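Local structure of copper-containing nitrite reductase (Hyphomicrobium denitrificans 1NES1, 6TFO) at residues 57-68 against 105-115; 324-332 against 423-431. The protein probably reduces nitrite to nitric oxide with electrons from a cytochrome c, working as a copper-containing homotrimer. All blocks are in the same frame, centred on the assembly; numbering follows the deposited sequence.

Contact 1: 57-68 against 105-115; sequences NPKLVVHEGETV and FIASKVGQFDY
T67 and I106 form an antiparallel, non-hydrogen-bonded pair, and V68 and F105 form the hydrogen-bonded pair beside it; further on, the strands 60-63 and 111-115 run in another sheet. V68 N reaches F105 O at 2.8 Å in a nearly straight bond. Next to these pairs, A107 N donates to E66 O and G65 N to A107 O. A107 is the centre of an inverse gamma turn, and H63 to E66 is a type II turn. The second turn is tied inside by H63 N to E66 OE1, which also makes a salt bridge with R138.

V68 lies alongside F105, and its CB sits over one ring face, 3.9 Å from the centroid. F105 CG stands between backbone N and carbonyl carbon (chi1 62°), which swings the ring back over V68. A107 CB points at the other segment and lies between V62 CG2 (3.6 Å) and V68 CG2 (4.0 Å). E64 crosses V110 at about a right angle, carboxylate against CG2.

At the other end of the contact, Y115 of strand 111-116 reaches past strand 128-134 to P58 and L60. Its OH donates to P58 O at 2.5 Å, in the carbonyl plane and on a lone pair. L60 CG packs obliquely on the ring, 3.8 Å from CE2 of Y115. A phenylalanine here would probably keep the packing on L60 but leave P58 O without this donor.

The contact lies in the N-terminal cupredoxin sandwich and involves both of its sheets. Strands 67-73 and 100-106 belong to one sheet, and 60-63 and 111-116 to the facing one, where 128-134 runs between them. L34 of strand 30-39 packs on both P58 and Y115, and I84 of strand 83-84 on F105 and Y115.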
loop_
_atom_site.group_PDB
_atom_site.type_symbol
_atom_site.label_atom_id
_atom_site.label_comp_id
_atom_site.label_asym_id
_atom_site.label_seq_id
_atom_site.Cartn_x
_atom_site.Cartn_y
_atom_site.Cartn_z
ATOM N N ASN C 57 -6.196 24.283 -9.515
ATOM C CA ASN C 57 -6.956 25.250 -10.345
ATOM C C ASN C 57 -5.983 26.011 -11.248
ATOM O O ASN C 57 -5.958 27.245 -11.245
ATOM C CB ASN C 57 -7.825 26.136 -9.461
ATOM C CG ASN C 57 -8.876 25.332 -8.728
ATOM O OD1 ASN C 57 -9.329 24.310 -9.249
ATOM N ND2 ASN C 57 -9.243 25.760 -7.517
ATOM N N PRO C 58 -5.194 25.299 -12.094
ATOM C CA PRO C 58 -4.129 25.930 -12.875
ATOM C C PRO C 58 -4.693 26.934 -13.878
ATOM O O PRO C 58 -5.776 26.701 -14.413
ATOM C CB PRO C 58 -3.430 24.781 -13.621
ATOM C CG PRO C 58 -4.488 23.697 -13.659
ATOM C CD PRO C 58 -5.288 23.862 -12.377
ATOM N N LYS C 59 -3.944 28.016 -14.103
ATOM C CA LYS C 59 -4.232 28.969 -15.198
ATOM C C LYS C 59 -3.869 28.256 -16.509
ATOM O O LYS C 59 -2.721 27.763 -16.633
ATOM C CB LYS C 59 -3.475 30.285 -15.009
ATOM C CG LYS C 59 -3.791 31.335 -16.061
ATOM C CD LYS C 59 -2.934 32.562 -15.969
ATOM C CE LYS C 59 -3.567 33.626 -15.104
ATOM N NZ LYS C 59 -2.948 34.950 -15.325
ATOM N N LEU C 60 -4.834 28.166 -17.426
ATOM C CA LEU C 60 -4.646 27.574 -18.772
ATOM C C LEU C 60 -4.359 28.714 -19.754
ATOM O O LEU C 60 -5.309 29.444 -20.135
ATOM C CB LEU C 60 -5.921 26.801 -19.113
ATOM C CG LEU C 60 -6.365 25.780 -18.071
ATOM C CD1 LEU C 60 -7.509 24.934 -18.597
ATOM C CD2 LEU C 60 -5.224 24.878 -17.619
ATOM N N VAL C 61 -3.081 28.916 -20.091
ATOM C CA VAL C 61 -2.660 30.021 -21.006
ATOM C C VAL C 61 -2.690 29.509 -22.451
ATOM O O VAL C 61 -1.974 28.539 -22.775
ATOM C CB VAL C 61 -1.284 30.604 -20.643
ATOM C CG1 VAL C 61 -0.797 31.570 -21.715
ATOM C CG2 VAL C 61 -1.306 31.277 -19.282
ATOM N N VAL C 62 -3.506 30.161 -23.264
ATOM C CA VAL C 62 -3.719 29.838 -24.702
ATOM C C VAL C 62 -3.635 31.144 -25.491
ATOM O O VAL C 62 -3.917 32.202 -24.914
ATOM C CB VAL C 62 -5.041 29.093 -24.961
ATOM C CG1 VAL C 62 -5.175 27.857 -24.089
ATOM C CG2 VAL C 62 -6.266 29.981 -24.825
ATOM N N HIS C 63 -3.217 31.066 -26.754
ATOM C CA HIS C 63 -3.073 32.235 -27.656
ATOM C C HIS C 63 -4.311 32.312 -28.559
ATOM O O HIS C 63 -4.855 31.252 -28.929
ATOM C CB HIS C 63 -1.727 32.160 -28.375
ATOM C CG HIS C 63 -0.557 32.420 -27.482
ATOM N ND1 HIS C 63 0.082 33.642 -27.434
ATOM C CD2 HIS C 63 0.087 31.626 -26.599
ATOM C CE1 HIS C 63 1.073 33.587 -26.563
ATOM N NE2 HIS C 63 1.102 32.358 -26.045
ATOM N N GLU C 64 -4.774 33.531 -28.835
ATOM C CA GLU C 64 -5.960 33.830 -29.681
ATOM C C GLU C 64 -5.974 32.904 -30.902
ATOM O O GLU C 64 -4.939 32.763 -31.551
ATOM C CB GLU C 64 -5.932 35.296 -30.120
ATOM C CG GLU C 64 -7.154 35.719 -30.919
ATOM C CD GLU C 64 -7.419 37.209 -30.914
ATOM O OE1 GLU C 64 -6.415 37.974 -30.912
ATOM O OE2 GLU C 64 -8.613 37.601 -30.854
ATOM N N GLY C 65 -7.112 32.280 -31.183
ATOM C CA GLY C 65 -7.307 31.447 -32.379
ATOM C C GLY C 65 -6.772 30.029 -32.221
ATOM O O GLY C 65 -6.994 29.237 -33.149
ATOM N N GLU C 66 -6.103 29.681 -31.115
ATOM C CA GLU C 66 -5.666 28.276 -30.912
ATOM C C GLU C 66 -6.903 27.412 -30.640
ATOM O O GLU C 66 -7.934 27.934 -30.156
ATOM C CB GLU C 66 -4.648 28.156 -29.785
ATOM C CG GLU C 66 -3.259 28.666 -30.144
ATOM C CD GLU C 66 -2.216 28.476 -29.045
ATOM O OE1 GLU C 66 -2.586 28.518 -27.879
ATOM O OE2 GLU C 66 -1.038 28.284 -29.351
ATOM N N THR C 67 -6.823 26.139 -31.025
ATOM C CA THR C 67 -7.806 25.093 -30.656
ATOM C C THR C 67 -7.367 24.522 -29.315
ATOM O O THR C 67 -6.170 24.188 -29.181
ATOM C CB THR C 67 -7.935 24.005 -31.723
ATOM O OG1 THR C 67 -8.460 24.625 -32.896
ATOM C CG2 THR C 67 -8.877 22.886 -31.337
ATOM N N VAL C 68 -8.303 24.442 -28.373
ATOM C CA VAL C 68 -8.033 24.017 -26.973
ATOM C C VAL C 68 -8.756 22.695 -26.734
ATOM O O VAL C 68 -9.950 22.604 -27.039
ATOM C CB VAL C 68 -8.451 25.117 -25.989
ATOM C CG1 VAL C 68 -8.183 24.720 -24.548
ATOM C CG2 VAL C 68 -7.756 26.429 -26.321
ATOM N N PHE C 105 -12.603 23.521 -28.290
ATOM C CA PHE C 105 -13.185 24.795 -28.752
ATOM C C PHE C 105 -12.028 25.610 -29.317
ATOM O O PHE C 105 -10.853 25.242 -29.043
ATOM C CB PHE C 105 -13.900 25.503 -27.595
ATOM C CG PHE C 105 -13.000 25.892 -26.444
ATOM C CD1 PHE C 105 -12.757 25.011 -25.402
ATOM C CD2 PHE C 105 -12.404 27.146 -26.400
ATOM C CE1 PHE C 105 -11.916 25.367 -24.358
ATOM C CE2 PHE C 105 -11.561 27.507 -25.357
ATOM C CZ PHE C 105 -11.316 26.614 -24.338
ATOM N N ILE C 106 -12.360 26.659 -30.068
ATOM C CA ILE C 106 -11.375 27.620 -30.624
ATOM C C ILE C 106 -11.319 28.815 -29.685
ATOM O O ILE C 106 -12.374 29.416 -29.468
ATOM C CB ILE C 106 -11.755 28.028 -32.062
ATOM C CG1 ILE C 106 -11.954 26.802 -32.963
ATOM C CG2 ILE C 106 -10.709 28.982 -32.618
ATOM C CD1 ILE C 106 -11.960 27.109 -34.437
ATOM N N ALA C 107 -10.128 29.145 -29.185
ATOM C CA ALA C 107 -9.896 30.304 -28.296
ATOM C C ALA C 107 -9.954 31.593 -29.130
ATOM O O ALA C 107 -8.905 32.227 -29.332
ATOM C CB ALA C 107 -8.581 30.133 -27.568
ATOM N N SER C 108 -11.152 31.950 -29.594
ATOM C CA SER C 108 -11.421 33.043 -30.557
ATOM C C SER C 108 -11.438 34.415 -29.878
ATOM O O SER C 108 -11.185 35.406 -30.583
ATOM C CB SER C 108 -12.693 32.786 -31.298
ATOM O OG SER C 108 -13.713 32.347 -30.427
ATOM N N LYS C 109 -11.729 34.481 -28.574
ATOM C CA LYS C 109 -11.841 35.758 -27.808
ATOM C C LYS C 109 -10.703 35.860 -26.782
ATOM O O LYS C 109 -10.587 34.944 -25.935
ATOM C CB LYS C 109 -13.216 35.870 -27.138
ATOM C CG LYS C 109 -14.123 36.928 -27.754
ATOM C CD LYS C 109 -13.729 38.361 -27.388
ATOM C CE LYS C 109 -14.161 38.774 -25.997
ATOM N NZ LYS C 109 -15.638 38.806 -25.888
ATOM N N VAL C 110 -9.905 36.935 -26.862
ATOM C CA VAL C 110 -8.847 37.302 -25.875
ATOM C C VAL C 110 -9.526 37.645 -24.548
ATOM O O VAL C 110 -10.679 38.138 -24.581
ATOM C CB VAL C 110 -7.973 38.481 -26.365
ATOM C CG1 VAL C 110 -7.282 39.221 -25.229
ATOM C CG2 VAL C 110 -6.921 38.039 -27.360
ATOM N N GLY C 111 -8.840 37.391 -23.434
ATOM C CA GLY C 111 -9.307 37.760 -22.083
ATOM C C GLY C 111 -9.169 36.619 -21.096
ATOM O O GLY C 111 -8.391 35.660 -21.364
ATOM N N GLN C 112 -9.871 36.727 -19.968
ATOM C CA GLN C 112 -9.836 35.711 -18.885
ATOM C C GLN C 112 -11.244 35.159 -18.692
ATOM O O GLN C 112 -12.174 35.945 -18.643
ATOM C CB GLN C 112 -9.282 36.301 -17.592
ATOM C CG GLN C 112 -7.970 37.042 -17.788
ATOM C CD GLN C 112 -7.027 36.850 -16.629
ATOM O OE1 GLN C 112 -5.841 37.113 -16.745
ATOM N NE2 GLN C 112 -7.541 36.355 -15.516
ATOM N N PHE C 113 -11.364 33.841 -18.601
ATOM C CA PHE C 113 -12.651 33.105 -18.601
ATOM C C PHE C 113 -12.562 32.009 -17.548
ATOM O O PHE C 113 -11.554 31.300 -17.545
ATOM C CB PHE C 113 -12.948 32.526 -19.992
ATOM C CG PHE C 113 -12.848 33.537 -21.107
ATOM C CD1 PHE C 113 -13.927 34.347 -21.442
ATOM C CD2 PHE C 113 -11.663 33.705 -21.800
ATOM C CE1 PHE C 113 -13.822 35.284 -22.462
ATOM C CE2 PHE C 113 -11.562 34.640 -22.824
ATOM C CZ PHE C 113 -12.630 35.442 -23.143
ATOM N N ASP C 114 -13.565 31.915 -16.674
ATOM C CA ASP C 114 -13.629 30.877 -15.620
ATOM C C ASP C 114 -13.956 29.547 -16.276
ATOM O O ASP C 114 -14.926 29.492 -17.049
ATOM C CB ASP C 114 -14.654 31.215 -14.538
ATOM C CG ASP C 114 -14.159 32.244 -13.531
ATOM O OD1 ASP C 114 -12.986 32.667 -13.635
ATOM O OD2 ASP C 114 -14.959 32.621 -12.660
ATOM N N TYR C 115 -13.144 28.537 -15.990
ATOM C CA TYR C 115 -13.566 27.122 -16.060
ATOM C C TYR C 115 -13.984 26.712 -14.653
ATOM O O TYR C 115 -13.248 27.026 -13.695
ATOM C CB TYR C 115 -12.466 26.256 -16.666
ATOM C CG TYR C 115 -11.219 26.016 -15.853
ATOM C CD1 TYR C 115 -11.125 24.917 -15.009
ATOM C CD2 TYR C 115 -10.094 26.794 -16.038
ATOM C CE1 TYR C 115 -9.964 24.641 -14.310
ATOM C CE2 TYR C 115 -8.927 26.540 -15.339
ATOM C CZ TYR C 115 -8.864 25.464 -14.470
ATOM O OH TYR C 115 -7.715 25.187 -13.787
#

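Contact 2: 324-332 against 423-431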
loop_
_atom_site.group_PDB
_atom_site.type_symbol
_atom_site.label_atom_id
_atom_site.label_comp_id
_atom_site.label_asym_id
_atom_site.label_seq_id
_atom_site.Cartn_x
_atom_site.Cartn_y
_atom_site.Cartn_z
ATOM N N GLU C 324 6.520 -3.272 -24.612
ATOM C CA GLU C 324 5.922 -2.554 -25.770
ATOM C C GLU C 324 4.884 -1.549 -25.254
ATOM O O GLU C 324 3.731 -1.578 -25.732
ATOM C CB GLU C 324 5.294 -3.547 -26.761
ATOM C CG GLU C 324 6.237 -4.660 -27.185
ATOM C CD GLU C 324 5.719 -5.576 -28.273
ATOM O OE1 GLU C 324 4.727 -5.235 -28.920
ATOM O OE2 GLU C 324 6.312 -6.632 -28.460
ATOM N N LYS C 325 5.283 -0.704 -24.303
ATOM C CA LYS C 325 4.419 0.360 -23.726
ATOM C C LYS C 325 5.149 1.687 -23.868
ATOM O O LYS C 325 5.628 2.243 -22.894
ATOM C CB LYS C 325 4.097 0.103 -22.247
ATOM C CG LYS C 325 3.675 -1.304 -21.841
ATOM C CD LYS C 325 2.287 -1.455 -21.193
ATOM C CE LYS C 325 1.227 -1.897 -22.185
ATOM N NZ LYS C 325 1.628 -3.123 -22.930
ATOM N N PRO C 326 5.281 2.233 -25.087
ATOM C CA PRO C 326 6.035 3.461 -25.283
ATOM C C PRO C 326 5.241 4.695 -24.841
ATOM O O PRO C 326 4.034 4.611 -24.652
ATOM C CB PRO C 326 6.225 3.489 -26.798
ATOM C CG PRO C 326 4.961 2.848 -27.313
ATOM C CD PRO C 326 4.699 1.723 -26.337
ATOM N N GLU C 327 5.946 5.811 -24.692
ATOM C CA GLU C 327 5.354 7.112 -24.297
ATOM C C GLU C 327 5.326 8.029 -25.511
ATOM O O GLU C 327 4.401 8.835 -25.607
ATOM C CB GLU C 327 6.165 7.749 -23.168
ATOM C CG GLU C 327 6.035 7.034 -21.825
ATOM C CD GLU C 327 4.619 6.955 -21.295
ATOM O OE1 GLU C 327 3.781 7.852 -21.634
ATOM O OE2 GLU C 327 4.364 5.976 -20.572
ATOM N N TYR C 328 6.329 7.906 -26.381
ATOM C CA TYR C 328 6.481 8.752 -27.591
ATOM C C TYR C 328 6.356 7.888 -28.853
ATOM O O TYR C 328 7.022 6.837 -28.951
ATOM C CB TYR C 328 7.805 9.513 -27.540
ATOM C CG TYR C 328 7.894 10.521 -26.420
ATOM C CD1 TYR C 328 8.198 10.131 -25.123
ATOM C CD2 TYR C 328 7.693 11.869 -26.668
ATOM C CE1 TYR C 328 8.292 11.055 -24.099
ATOM C CE2 TYR C 328 7.780 12.810 -25.654
ATOM C CZ TYR C 328 8.071 12.399 -24.365
ATOM O OH TYR C 328 8.176 13.318 -23.365
ATOM N N PHE C 329 5.469 8.316 -29.760
ATOM C CA PHE C 329 5.351 7.851 -31.164
ATOM C C PHE C 329 5.780 9.018 -32.059
ATOM O O PHE C 329 5.079 10.067 -32.011
ATOM C CB PHE C 329 3.909 7.443 -31.457
ATOM C CG PHE C 329 3.539 6.068 -30.982
ATOM C CD1 PHE C 329 3.846 4.953 -31.739
ATOM C CD2 PHE C 329 2.902 5.886 -29.769
ATOM C CE1 PHE C 329 3.498 3.683 -31.300
ATOM C CE2 PHE C 329 2.566 4.615 -29.331
ATOM C CZ PHE C 329 2.860 3.520 -30.101
ATOM N N LEU C 330 6.866 8.865 -32.818
ATOM C CA LEU C 330 7.516 10.009 -33.514
ATOM C C LEU C 330 7.738 9.756 -35.014
ATOM O O LEU C 330 8.155 8.629 -35.406
ATOM C CB LEU C 330 8.855 10.295 -32.829
ATOM C CG LEU C 330 8.790 10.485 -31.316
ATOM C CD1 LEU C 330 10.190 10.422 -30.735
ATOM C CD2 LEU C 330 8.086 11.784 -30.957
ATOM N N PHE C 331 7.521 10.810 -35.811
ATOM C CA PHE C 331 8.064 10.948 -37.190
ATOM C C PHE C 331 9.398 11.686 -37.104
ATOM O O PHE C 331 9.418 12.779 -36.548
ATOM C CB PHE C 331 7.107 11.717 -38.105
ATOM C CG PHE C 331 5.809 11.016 -38.421
ATOM C CD1 PHE C 331 5.788 9.671 -38.760
ATOM C CD2 PHE C 331 4.609 11.709 -38.412
ATOM C CE1 PHE C 331 4.594 9.034 -39.053
ATOM C CE2 PHE C 331 3.411 11.073 -38.722
ATOM C CZ PHE C 331 3.405 9.737 -39.026
ATOM N N ASN C 332 10.469 11.074 -37.615
ATOM C CA ASN C 332 11.803 11.700 -37.795
ATOM C C ASN C 332 12.239 12.289 -36.450
ATOM O O ASN C 332 12.687 13.456 -36.416
ATOM C CB ASN C 332 11.797 12.744 -38.922
ATOM C CG ASN C 332 11.529 12.171 -40.302
ATOM O OD1 ASN C 332 10.984 11.080 -40.447
ATOM N ND2 ASN C 332 11.902 12.902 -41.335
ATOM N N ARG C 423 -2.208 7.711 -31.003
ATOM C CA ARG C 423 -0.770 8.041 -31.113
ATOM C C ARG C 423 -0.601 9.514 -31.480
ATOM O O ARG C 423 0.514 9.997 -31.315
ATOM C CB ARG C 423 -0.095 7.081 -32.081
ATOM C CG ARG C 423 -0.154 5.659 -31.565
ATOM C CD ARG C 423 0.310 4.620 -32.550
ATOM N NE ARG C 423 -0.201 3.323 -32.122
ATOM C CZ ARG C 423 -0.041 2.181 -32.787
ATOM N NH1 ARG C 423 0.640 2.139 -33.925
ATOM N NH2 ARG C 423 -0.552 1.071 -32.293
ATOM N N LEU C 424 -1.668 10.211 -31.879
ATOM C CA LEU C 424 -1.687 11.697 -31.961
ATOM C C LEU C 424 -1.248 12.254 -30.605
ATOM O O LEU C 424 -0.421 13.169 -30.555
ATOM C CB LEU C 424 -3.104 12.195 -32.266
ATOM C CG LEU C 424 -3.609 12.030 -33.694
ATOM C CD1 LEU C 424 -5.073 12.455 -33.806
ATOM C CD2 LEU C 424 -2.747 12.817 -34.667
ATOM N N ASP C 425 -1.820 11.712 -29.535
ATOM C CA ASP C 425 -1.637 12.204 -28.143
ATOM C C ASP C 425 -0.278 11.748 -27.596
ATOM O O ASP C 425 -0.040 12.012 -26.435
ATOM C CB ASP C 425 -2.824 11.765 -27.277
ATOM C CG ASP C 425 -4.153 12.262 -27.820
ATOM O OD1 ASP C 425 -4.225 13.477 -28.081
ATOM O OD2 ASP C 425 -5.088 11.433 -28.006
ATOM N N HIS C 426 0.592 11.119 -28.405
ATOM C CA HIS C 426 1.984 10.729 -28.030
ATOM C C HIS C 426 3.028 11.345 -28.981
ATOM O O HIS C 426 4.171 10.855 -28.960
ATOM C CB HIS C 426 2.135 9.201 -27.967
ATOM C CG HIS C 426 1.346 8.542 -26.879
ATOM N ND1 HIS C 426 1.884 8.266 -25.634
ATOM C CD2 HIS C 426 0.072 8.090 -26.841
ATOM C CE1 HIS C 426 0.985 7.654 -24.891
ATOM N NE2 HIS C 426 -0.149 7.557 -25.601
ATOM N N GLY C 427 2.659 12.359 -29.780
ATOM C CA GLY C 427 3.578 13.161 -30.618
ATOM C C GLY C 427 3.582 12.795 -32.111
ATOM O O GLY C 427 4.349 13.440 -32.861
ATOM N N LEU C 428 2.747 11.849 -32.562
ATOM C CA LEU C 428 2.806 11.290 -33.939
ATOM C C LEU C 428 1.838 12.017 -34.866
ATOM O O LEU C 428 0.672 11.588 -35.006
ATOM C CB LEU C 428 2.464 9.801 -33.924
ATOM C CG LEU C 428 2.842 9.041 -35.197
ATOM C CD1 LEU C 428 4.323 9.199 -35.513
ATOM C CD2 LEU C 428 2.493 7.573 -35.054
ATOM N N VAL C 429 2.336 13.059 -35.516
ATOM C CA VAL C 429 1.573 13.860 -36.516
ATOM C C VAL C 429 2.593 14.679 -37.324
ATOM O O VAL C 429 3.626 15.080 -36.748
ATOM C CB VAL C 429 0.512 14.724 -35.815
ATOM C CG1 VAL C 429 1.161 15.784 -34.949
ATOM C CG2 VAL C 429 -0.452 15.372 -36.784
ATOM N N GLY C 430 2.356 14.826 -38.630
ATOM C CA GLY C 430 3.192 15.621 -39.550
ATOM C C GLY C 430 2.321 16.437 -40.487
ATOM O O GLY C 430 1.143 16.050 -40.737
ATOM N N PHE C 431 2.878 17.531 -40.996
ATOM C CA PHE C 431 2.206 18.432 -41.963
ATOM C C PHE C 431 2.914 18.397 -43.327
ATOM O O PHE C 431 4.172 18.444 -43.413
ATOM C CB PHE C 431 2.139 19.834 -41.380
ATOM C CG PHE C 431 1.279 19.958 -40.155
ATOM C CD1 PHE C 431 0.197 19.111 -39.961
ATOM C CD2 PHE C 431 1.530 20.948 -39.216
ATOM C CE1 PHE C 431 -0.609 19.239 -38.840
ATOM C CE2 PHE C 431 0.719 21.082 -38.101
ATOM C CZ PHE C 431 -0.348 20.232 -37.913
HETATM O O HOH W 1 6.718 13.169 -34.312
#
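F329 with R423 and F331 with L428 are the tight part, each with an aliphatic carbon over a ring centre. R423 CD is 3.5 Å from the F329 centroid, and the guanidinium is only 6° from parallel with the ring. The arginine is extended from CG to NE, so its aliphatic run lies across the same face. Its NE forms a salt bridge with E324 of a second subunit, and D418 holds NH1. L428 CD1 is 3.4 Å from the F331 centroid, and the G430 backbone meets the ring edge. L428 CG is anti to N (chi1 -165°), which carries CD1 over to F331.

E327 and Y328 form a classic beta bulge opposite I302, at the edge of the sheet that ends in strand 328-331. E327 O, in the bulge, takes a bond from H426 ND1 at 2.6 Å, with the oxygen near the ring plane. H426 NE2 bonds to I322 O of a second subunit, so both ring nitrogens are held. F329 N also donates to H426 O, at 3.0 Å.

The pairing is looser beyond F329. L428 N is near F329 O but badly angled; it bonds instead to R423 O, which H426 N meets from the opposite face. F331 N and G427 O do not bond directly. A water joins them, 2.9 Å from F331 N and 2.8 Å from G427 O.

How the contacts relate
Contact 1 closes before contact 2 opens along the chain; their centres are about 25 Å apart and the two do not touch. Contact 1 lies in the N-terminal cupredoxin domain and is only partly buried. Contact 2 lies near the chain centre and is buried. Contact 1 works largely within each of two sheets and at the turns between them; contact 2 joins strand 328-331 to the segment entering strand 430-434 of a different sheet. Contact 1 has mostly backbone bonds, with one tyrosine hydroxyl. Contact 2 relies on ring faces, a histidine and a water. R423 and E324 also make salt bridges to neighbouring subunits, and H426 bonds to one.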